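Local structure of methylocystis parvus OBBP MbnE (Methylocystis parvus OBBP, 5ICQ) at residues Q89-G93 / N94-G98; F152-L155 / K156-R160; T174-D177 / P178-A182; A207-V210 / E211-S214. The protein probably binds the copper-chelating peptide methanobactin in the periplasm, as a solute-binding protein of family 5 serving methanobactin transport. One frame throughout, in Å; residues are numbered along the deposited sequence.

How the contacts relate
Contacts 1, 2 and 4 gather on one side of the chain's centre, and contact 3 lies farther out on the same side, at the tip of a beta hairpin. The tightest relation joins contacts 2 and 4, whose centres are 12 Å apart: the C-terminal turn of helix 145-158 receives the Phe213 ring, with Leu154 CD2 3.7 Å from Phe213 CD1. Contact 1 touches none of the others; its centre is 17 Å from those of both contact 2 and contact 4. Contact 3 is about 7 Å from contact 2 at the nearest atoms, and its hairpin packs on an earlier part of helix 145-158. The sulfate at Arg160 probably came from the crystallisation liquor.

Contact 1 of 4, residues Q89-G93 / N94-G98; sequences QGLVG and NVFQG
Leu91 and Val95 lie side by side and point the same way in a tight loop, closed by a single beta bridge between Val92 and Phe96, that precedes strand 100-103. Leu91 CD2 meets Val95 CG2 at 4.1 Å, while the CB of the same leucine touches the Phe96 ring at CE2, 3.9 Å away. Val95 sets its other methyl, CG1, over the centre of one face of that ring. With CG beside its own backbone N (chi1 -69°), Asn94 swings its amide back along the loop, and ND2 donates to Gly90 O at 2.9 Å, nearly in the plane of the amide. ND2 also bonds to Thr601 OG1, which links the loop to the C-terminal part of the chain. A leucine in place of Asn94 would probably leave Gly90 O and Thr601 without this shared donor and free the loop's start to shift. Gly90 and Gly93 have backbone angles at which any CB would press on the carbonyl oxygen before it. The turn itself is gripped at Leu91 O, which accepts Val95 N at 2.9 Å and Phe96 N at 3.0 Å from opposite faces of its carbonyl plane.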
loop_
_atom_site.group_PDB
_atom_site.type_symbol
_atom_site.label_atom_id
_atom_site.label_comp_id
_atom_site.label_asym_id
_atom_site.label_seq_id
_atom_site.Cartn_x
_atom_site.Cartn_y
_atom_site.Cartn_z
ATOM N N GLN A 89 -1.789 -9.745 13.667
ATOM C CA GLN A 89 -1.090 -8.489 13.451
ATOM C C GLN A 89 -0.415 -8.061 14.748
ATOM O O GLN A 89 -0.612 -8.659 15.801
ATOM C CB GLN A 89 -2.052 -7.407 12.965
ATOM C CG GLN A 89 -2.520 -7.615 11.546
ATOM C CD GLN A 89 -3.685 -6.710 11.203
ATOM O OE1 GLN A 89 -4.822 -7.161 11.079
ATOM N NE2 GLN A 89 -3.410 -5.420 11.075
ATOM N N GLY A 90 0.405 -7.019 14.658
ATOM C CA GLY A 90 1.076 -6.510 15.834
ATOM C C GLY A 90 2.410 -7.154 16.141
ATOM O O GLY A 90 3.023 -6.799 17.151
ATOM N N LEU A 91 2.888 -8.086 15.306
ATOM C CA LEU A 91 4.146 -8.758 15.623
ATOM C C LEU A 91 5.344 -8.061 15.006
ATOM O O LEU A 91 6.415 -7.991 15.622
ATOM C CB LEU A 91 4.102 -10.216 15.154
ATOM C CG LEU A 91 3.056 -11.065 15.864
ATOM C CD1 LEU A 91 2.845 -12.396 15.112
ATOM C CD2 LEU A 91 3.476 -11.316 17.294
ATOM N N VAL A 92 5.194 -7.561 13.785
ATOM C CA VAL A 92 6.275 -6.820 13.160
ATOM C C VAL A 92 6.490 -5.534 13.940
ATOM O O VAL A 92 5.525 -4.869 14.347
ATOM C CB VAL A 92 5.938 -6.546 11.683
ATOM C CG1 VAL A 92 7.015 -5.689 11.033
ATOM C CG2 VAL A 92 5.764 -7.870 10.930
ATOM N N GLY A 93 7.755 -5.192 14.186
ATOM C CA GLY A 93 8.064 -3.975 14.917
ATOM C C GLY A 93 8.050 -4.187 16.420
ATOM O O GLY A 93 9.059 -3.955 17.088
ATOM N N ASN A 94 6.912 -4.643 16.956
ATOM C CA ASN A 94 6.802 -4.882 18.395
ATOM C C ASN A 94 7.659 -6.058 18.843
ATOM O O ASN A 94 8.236 -6.030 19.938
ATOM C CB ASN A 94 5.346 -5.136 18.779
ATOM C CG ASN A 94 4.485 -3.895 18.646
ATOM O OD1 ASN A 94 4.917 -2.782 18.973
ATOM N ND2 ASN A 94 3.267 -4.077 18.159
ATOM N N VAL A 95 7.714 -7.119 18.042
ATOM C CA VAL A 95 8.453 -8.334 18.381
ATOM C C VAL A 95 9.620 -8.556 17.429
ATOM O O VAL A 95 10.770 -8.676 17.857
ATOM C CB VAL A 95 7.520 -9.568 18.405
ATOM C CG1 VAL A 95 8.316 -10.815 18.729
ATOM C CG2 VAL A 95 6.417 -9.377 19.432
ATOM N N PHE A 96 9.348 -8.585 16.126
ATOM C CA PHE A 96 10.369 -8.843 15.114
ATOM C C PHE A 96 10.915 -7.537 14.556
ATOM O O PHE A 96 10.144 -6.681 14.107
ATOM C CB PHE A 96 9.791 -9.676 13.970
ATOM C CG PHE A 96 9.217 -10.991 14.410
ATOM C CD1 PHE A 96 10.044 -11.994 14.894
ATOM C CD2 PHE A 96 7.859 -11.228 14.314
ATOM C CE1 PHE A 96 9.522 -13.216 15.282
ATOM C CE2 PHE A 96 7.323 -12.452 14.695
ATOM C CZ PHE A 96 8.152 -13.442 15.187
ATOM N N GLN A 97 12.240 -7.405 14.534
ATOM C CA GLN A 97 12.885 -6.159 14.147
ATOM C C GLN A 97 13.756 -6.355 12.917
ATOM O O GLN A 97 14.368 -7.407 12.734
ATOM C CB GLN A 97 13.784 -5.623 15.263
ATOM C CG GLN A 97 13.084 -5.334 16.547
ATOM C CD GLN A 97 14.032 -4.668 17.506
ATOM O OE1 GLN A 97 15.083 -5.222 17.839
ATOM N NE2 GLN A 97 13.694 -3.457 17.921
ATOM N N GLY A 98 13.857 -5.305 12.101
ATOM C CA GLY A 98 14.802 -5.302 11.004
ATOM C C GLY A 98 16.150 -4.720 11.386
ATOM O O GLY A 98 16.378 -4.239 12.496
HETATM O O HOH W 1 11.167 -2.187 16.911
#

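Contact 2 of 4, residues F152-L155 / K156-R160. With SO4 (sulfate ion), chain F.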
loop_
_atom_site.group_PDB
_atom_site.type_symbol
_atom_site.label_atom_id
_atom_site.label_comp_id
_atom_site.label_asym_id
_atom_site.label_seq_id
_atom_site.Cartn_x
_atom_site.Cartn_y
_atom_site.Cartn_z
ATOM N N PHE A 152 18.373 -14.473 6.425
ATOM C CA PHE A 152 18.446 -14.280 4.980
ATOM C C PHE A 152 18.254 -15.598 4.241
ATOM O O PHE A 152 17.440 -15.688 3.316
ATOM C CB PHE A 152 19.790 -13.648 4.619
ATOM C CG PHE A 152 20.044 -13.563 3.139
ATOM C CD1 PHE A 152 19.455 -12.563 2.379
ATOM C CD2 PHE A 152 20.884 -14.474 2.512
ATOM C CE1 PHE A 152 19.691 -12.479 1.009
ATOM C CE2 PHE A 152 21.124 -14.393 1.140
ATOM C CZ PHE A 152 20.526 -13.392 0.395
ATOM N N ASP A 153 18.998 -16.635 4.638
ATOM C CA ASP A 153 18.878 -17.936 3.974
ATOM C C ASP A 153 17.476 -18.518 4.111
ATOM O O ASP A 153 16.927 -19.068 3.148
ATOM C CB ASP A 153 19.896 -18.916 4.543
ATOM C CG ASP A 153 21.312 -18.568 4.160
ATOM O OD1 ASP A 153 21.505 -17.969 3.079
ATOM O OD2 ASP A 153 22.231 -18.911 4.935
ATOM N N LEU A 154 16.891 -18.424 5.307
ATOM C CA LEU A 154 15.565 -18.990 5.544
ATOM C C LEU A 154 14.507 -18.269 4.721
ATOM O O LEU A 154 13.641 -18.901 4.104
ATOM C CB LEU A 154 15.215 -18.907 7.032
ATOM C CG LEU A 154 13.789 -19.290 7.442
ATOM C CD1 LEU A 154 13.518 -20.763 7.129
ATOM C CD2 LEU A 154 13.573 -19.004 8.921
ATOM N N LEU A 155 14.559 -16.940 4.710
ATOM C CA LEU A 155 13.532 -16.172 4.020
ATOM C C LEU A 155 13.705 -16.243 2.511
ATOM O O LEU A 155 12.713 -16.193 1.769
ATOM C CB LEU A 155 13.564 -14.725 4.507
ATOM C CG LEU A 155 13.143 -14.616 5.971
ATOM C CD1 LEU A 155 13.508 -13.247 6.563
ATOM C CD2 LEU A 155 11.652 -14.893 6.120
ATOM N N LYS A 156 14.948 -16.355 2.043
ATOM C CA LYS A 156 15.180 -16.566 0.619
ATOM C C LYS A 156 14.534 -17.861 0.148
ATOM O O LYS A 156 13.989 -17.927 -0.960
ATOM C CB LYS A 156 16.677 -16.591 0.325
ATOM C CG LYS A 156 16.982 -16.818 -1.151
ATOM C CD LYS A 156 18.422 -16.459 -1.495
ATOM C CE LYS A 156 19.379 -17.569 -1.128
ATOM N NZ LYS A 156 20.559 -17.574 -2.049
ATOM N N ALA A 157 14.565 -18.895 0.986
ATOM C CA ALA A 157 13.983 -20.178 0.612
ATOM C C ALA A 157 12.487 -20.254 0.898
ATOM O O ALA A 157 11.757 -20.894 0.135
ATOM C CB ALA A 157 14.713 -21.311 1.339
ATOM N N LYS A 158 12.000 -19.602 1.962
ATOM C CA LYS A 158 10.645 -19.860 2.444
ATOM C C LYS A 158 9.792 -18.609 2.621
ATOM O O LYS A 158 8.681 -18.710 3.156
ATOM C CB LYS A 158 10.685 -20.617 3.782
ATOM C CG LYS A 158 11.428 -21.942 3.744
ATOM C CD LYS A 158 10.818 -22.876 2.715
ATOM C CE LYS A 158 10.664 -24.282 3.270
ATOM N NZ LYS A 158 11.976 -24.907 3.608
ATOM N N GLY A 159 10.269 -17.438 2.212
ATOM C CA GLY A 159 9.535 -16.212 2.454
ATOM C C GLY A 159 8.491 -15.935 1.389
ATOM O O GLY A 159 8.130 -16.802 0.586
ATOM N N ARG A 160 8.016 -14.689 1.378
ATOM C CA ARG A 160 7.033 -14.244 0.399
ATOM C C ARG A 160 7.631 -14.246 -1.006
ATOM O O ARG A 160 8.849 -14.164 -1.170
ATOM C CB ARG A 160 6.531 -12.846 0.759
ATOM C CG ARG A 160 6.018 -12.732 2.179
ATOM C CD ARG A 160 5.001 -11.612 2.298
ATOM N NE ARG A 160 3.974 -11.718 1.264
ATOM C CZ ARG A 160 2.979 -12.602 1.281
ATOM N NH1 ARG A 160 2.866 -13.466 2.284
ATOM N NH2 ARG A 160 2.097 -12.623 0.289
HETATM S S SO4 F . 4.997 -10.304 -2.119
HETATM O O1 SO4 F . 5.654 -11.340 -2.908
HETATM O O2 SO4 F . 3.917 -10.911 -1.345
HETATM O O3 SO4 F . 5.973 -9.692 -1.220
HETATM O O4 SO4 F . 4.444 -9.284 -3.008
#
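Leu154 and Lys158 cross at about a right angle on the last turn of helix 145-158, Leu154 CD1 lying 4.1 Å from Lys158 CG. The close-packed part here is the backbone. Lys156 N donates to Phe152 O at 2.9 Å, Lys158 N to Leu154 O, and Gly159 N to Leu155 O at 2.8 Å. A CB at Gly159, the first residue past the helix, would clash with Leu155 O, which suits glycine to this place. The lysines make a looser edge. With CG anti to the backbone N (chi1 180°), Lys156 crosses Phe152 at a slant, its CD no nearer than 4.2 Å to the ring's CZ. Lys158 bends away at successive torsions, and Asp153 and Ala157 are exposed as well. Beyond the helix end Arg160 turns outward, its NE and NH2 both donating to O2 of a sulfate ion, NE at 2.7 Å; the oxygen sits at the guanidinium edge, near its plane, and Gln162 N binds the same ion. On the buried side Leu155 and Phe152 rest against Tyr167 of helix 161-168, Phe152 also meets Tyr183 of strand 180-184, and Leu154 faces the loop residues Leu208 and Phe213.

Contact 3 of 4, residues T174-D177 / P178-A182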
loop_
_atom_site.group_PDB
_atom_site.type_symbol
_atom_site.label_atom_id
_atom_site.label_comp_id
_atom_site.label_asym_id
_atom_site.label_seq_id
_atom_site.Cartn_x
_atom_site.Cartn_y
_atom_site.Cartn_z
ATOM N N THR A 174 27.881 -12.785 3.389
ATOM C CA THR A 174 28.933 -13.314 4.244
ATOM C C THR A 174 29.054 -12.464 5.500
ATOM O O THR A 174 28.540 -11.346 5.585
ATOM C CB THR A 174 30.292 -13.346 3.536
ATOM O OG1 THR A 174 30.702 -12.003 3.265
ATOM C CG2 THR A 174 30.221 -14.128 2.231
ATOM N N ALA A 175 29.763 -13.014 6.484
ATOM C CA ALA A 175 30.031 -12.342 7.753
ATOM C C ALA A 175 31.541 -12.245 7.905
ATOM O O ALA A 175 32.183 -13.199 8.369
ATOM C CB ALA A 175 29.408 -13.105 8.920
ATOM N N PRO A 176 32.157 -11.128 7.510
ATOM C CA PRO A 176 33.609 -10.997 7.718
ATOM C C PRO A 176 34.008 -11.116 9.180
ATOM O O PRO A 176 35.128 -11.543 9.479
ATOM C CB PRO A 176 33.928 -9.608 7.143
ATOM C CG PRO A 176 32.615 -8.902 7.047
ATOM C CD PRO A 176 31.582 -9.963 6.820
ATOM N N ASP A 177 33.114 -10.760 10.093
ATOM C CA ASP A 177 33.284 -11.005 11.518
ATOM C C ASP A 177 31.894 -11.051 12.142
ATOM O O ASP A 177 30.899 -10.722 11.474
ATOM C CB ASP A 177 34.169 -9.924 12.167
ATOM C CG ASP A 177 33.577 -8.540 12.049
ATOM O OD1 ASP A 177 32.640 -8.228 12.818
ATOM O OD2 ASP A 177 34.057 -7.764 11.195
ATOM N N PRO A 178 31.774 -11.473 13.408
ATOM C CA PRO A 178 30.430 -11.654 13.995
ATOM C C PRO A 178 29.579 -10.388 14.068
ATOM O O PRO A 178 28.381 -10.499 14.365
ATOM C CB PRO A 178 30.733 -12.193 15.402
ATOM C CG PRO A 178 32.045 -12.871 15.258
ATOM C CD PRO A 178 32.820 -12.016 14.301
ATOM N N HIS A 179 30.135 -9.202 13.805
ATOM C CA HIS A 179 29.367 -7.961 13.894
ATOM C C HIS A 179 29.209 -7.252 12.556
ATOM O O HIS A 179 28.833 -6.071 12.534
ATOM C CB HIS A 179 30.007 -7.020 14.914
ATOM C CG HIS A 179 29.961 -7.545 16.315
ATOM N ND1 HIS A 179 31.082 -7.993 16.980
ATOM C CD2 HIS A 179 28.922 -7.715 17.168
ATOM C CE1 HIS A 179 30.739 -8.405 18.187
ATOM N NE2 HIS A 179 29.433 -8.248 18.326
ATOM N N ARG A 180 29.495 -7.927 11.444
ATOM C CA ARG A 180 29.339 -7.348 10.120
ATOM C C ARG A 180 28.689 -8.363 9.192
ATOM O O ARG A 180 29.047 -9.542 9.214
ATOM C CB ARG A 180 30.694 -6.916 9.538
ATOM C CG ARG A 180 31.239 -5.608 10.077
ATOM C CD ARG A 180 32.660 -5.377 9.569
ATOM N NE ARG A 180 33.158 -4.040 9.875
ATOM C CZ ARG A 180 33.666 -3.669 11.048
ATOM N NH1 ARG A 180 33.744 -4.536 12.047
ATOM N NH2 ARG A 180 34.096 -2.427 11.224
ATOM N N VAL A 181 27.738 -7.903 8.380
ATOM C CA VAL A 181 27.130 -8.704 7.321
ATOM C C VAL A 181 27.365 -7.979 6.001
ATOM O O VAL A 181 26.899 -6.845 5.823
ATOM C CB VAL A 181 25.626 -8.921 7.549
ATOM C CG1 VAL A 181 25.044 -9.777 6.421
ATOM C CG2 VAL A 181 25.377 -9.554 8.910
ATOM N N ALA A 182 28.069 -8.636 5.077
ATOM C CA ALA A 182 28.426 -8.067 3.780
ATOM C C ALA A 182 27.593 -8.725 2.689
ATOM O O ALA A 182 27.628 -9.954 2.530
ATOM C CB ALA A 182 29.918 -8.256 3.502
HETATM O O HOH W 2 29.434 -10.992 0.722
#
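Thr174 and Ala182 face each other as an antiparallel hydrogen-bonded pair: Thr174 N donates to Ala182 O at 3.0 Å, in the carbonyl plane, and Ala182 N returns a bond of 2.8 Å to Thr174 O. The chain turns a corner at Pro176 and then reverses through a type I turn from Asp177 to Arg180. Its closing bond, Arg180 N to Asp177 O, is straight at the hydrogen (168°), yet the donor stands well above the carbonyl plane. Between pair and turn the backbones keep in touch by CA-H...O contacts, among them Ala175 CA to Arg180 O. The result is the beta hairpin of strands 172-175 and 180-184, at the margin of an antiparallel sheet in which strand 180-184 also pairs with strand 126-131. Asp177 supplies the side-chain bonds at its tip. Its CG is held between the backbone N and the carbonyl carbon (chi1 61°), which folds the carboxylate over the turn, and OD1 accepts His179 N at 2.9 Å on its anti side, an Asx turn. OD2 makes the carboxylate's weak salt bridge to Arg180 NH1, 3.4 Å away, the carboxylate and guanidinium planes 72° apart. An alanine at Asp177 is likely to leave His179 N without its acceptor and the Arg180 guanidinium without this counter-charge, free to turn. Arg180 CB meets the ring of Pro176 at CG, 3.7 Å away, the two side chains crossing at about a right angle. At the other end a water links Thr174 OG1 with Ala182 O, while Ala175 and Val181 pack on Ala145 of helix 145-158.

Contact 4 of 4, residues A207-V210 / E211-S214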
loop_
_atom_site.group_PDB
_atom_site.type_symbol
_atom_site.label_atom_id
_atom_site.label_comp_id
_atom_site.label_asym_id
_atom_site.label_seq_id
_atom_site.Cartn_x
_atom_site.Cartn_y
_atom_site.Cartn_z
ATOM N N ALA A 207 16.725 -20.281 18.307
ATOM C CA ALA A 207 15.393 -20.483 18.862
ATOM C C ALA A 207 14.289 -20.652 17.822
ATOM O O ALA A 207 13.110 -20.650 18.196
ATOM C CB ALA A 207 15.030 -19.320 19.786
ATOM N N LEU A 208 14.610 -20.779 16.538
ATOM C CA LEU A 208 13.596 -20.929 15.496
ATOM C C LEU A 208 13.788 -22.287 14.841
ATOM O O LEU A 208 14.871 -22.579 14.324
ATOM C CB LEU A 208 13.687 -19.809 14.452
ATOM C CG LEU A 208 12.585 -19.712 13.386
ATOM C CD1 LEU A 208 12.523 -18.310 12.798
ATOM C CD2 LEU A 208 12.782 -20.713 12.253
ATOM N N ASP A 209 12.735 -23.104 14.858
ATOM C CA ASP A 209 12.739 -24.417 14.214
ATOM C C ASP A 209 12.447 -24.226 12.729
ATOM O O ASP A 209 11.322 -23.883 12.358
ATOM C CB ASP A 209 11.692 -25.312 14.875
ATOM C CG ASP A 209 11.701 -26.744 14.344
ATOM O OD1 ASP A 209 12.198 -26.984 13.224
ATOM O OD2 ASP A 209 11.189 -27.632 15.059
ATOM N N VAL A 210 13.447 -24.447 11.869
ATOM C CA VAL A 210 13.237 -24.108 10.465
ATOM C C VAL A 210 12.219 -25.045 9.821
ATOM O O VAL A 210 11.516 -24.651 8.884
ATOM C CB VAL A 210 14.568 -24.094 9.689
ATOM C CG1 VAL A 210 15.608 -23.266 10.430
ATOM C CG2 VAL A 210 15.073 -25.490 9.447
ATOM N N GLU A 211 12.098 -26.282 10.315
ATOM C CA GLU A 211 11.141 -27.209 9.709
ATOM C C GLU A 211 9.697 -26.818 10.012
ATOM O O GLU A 211 8.796 -27.135 9.226
ATOM C CB GLU A 211 11.430 -28.639 10.173
ATOM C CG GLU A 211 12.417 -29.390 9.277
ATOM C CD GLU A 211 13.832 -28.875 9.388
ATOM O OE1 GLU A 211 14.236 -28.496 10.508
ATOM O OE2 GLU A 211 14.536 -28.843 8.352
ATOM N N ARG A 212 9.454 -26.140 11.143
ATOM C CA ARG A 212 8.122 -25.651 11.497
ATOM C C ARG A 212 7.754 -24.346 10.800
ATOM O O ARG A 212 6.595 -23.926 10.890
ATOM C CB ARG A 212 8.007 -25.415 13.011
ATOM C CG ARG A 212 7.760 -26.623 13.894
ATOM C CD ARG A 212 6.450 -27.364 13.579
ATOM N NE ARG A 212 5.200 -26.664 13.898
ATOM C CZ ARG A 212 4.775 -26.373 15.131
ATOM N NH1 ARG A 212 5.511 -26.688 16.192
ATOM N NH2 ARG A 212 3.610 -25.754 15.310
ATOM N N PHE A 213 8.703 -23.706 10.107
ATOM C CA PHE A 213 8.485 -22.351 9.599
ATOM C C PHE A 213 7.260 -22.267 8.694
ATOM O O PHE A 213 6.526 -21.272 8.720
ATOM C CB PHE A 213 9.736 -21.870 8.856
ATOM C CG PHE A 213 9.664 -20.434 8.407
ATOM C CD1 PHE A 213 9.921 -19.405 9.297
ATOM C CD2 PHE A 213 9.357 -20.117 7.091
ATOM C CE1 PHE A 213 9.865 -18.076 8.885
ATOM C CE2 PHE A 213 9.305 -18.798 6.670
ATOM C CZ PHE A 213 9.557 -17.779 7.568
ATOM N N SER A 214 7.013 -23.300 7.893
ATOM C CA SER A 214 5.903 -23.256 6.948
ATOM C C SER A 214 4.560 -23.632 7.563
ATOM O O SER A 214 3.542 -23.574 6.864
ATOM C CB SER A 214 6.196 -24.184 5.768
ATOM O OG SER A 214 6.550 -25.475 6.245
HETATM O O HOH W 3 8.943 -25.478 7.082
#
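Asp209 OD1 accepts the backbone N of Glu211 at 3.0 Å, the donor arriving on the anti side and 29° out of the carboxylate plane. This is an Asx turn at the head of a short run, residues 211-213, that has helical backbone angles without the regular helical bonds. A chi1 of -175° carries the Asp209 carboxylate forward, opposite its own N, and the backbone O of the same residue adds a weak bond from Arg212 N. One residue on, Val210 O accepts Phe213 N at 3.2 Å from above the carbonyl plane. Val210 and Glu211 lie side by side, and the glutamate chain, bent at chi2, folds back until OE1 is 3.3 Å from Val210 CG2. That bend also brings OE1 to 3.7 Å from Asp209 OD1, a pairing of like charges that probably costs some stability. Arg212 lays its CG beside Asp209 OD2 at 3.8 Å but takes its charge elsewhere, NE forming a salt bridge with Asp215. A water ties the turn's carbonyls together, donating to both Val210 O and Glu211 O.

Farther out, Leu208 CD2 touches Phe213 CD1 at 4.3 Å, an apolar pair on the inward side of the turn. Phe213 O is anchored by Asn81 ND2. The loop runs between helix 193-198 and strand 227-233; within it Leu208 also packs on Leu203, while Val210 rests on Phe150 of helix 145-158.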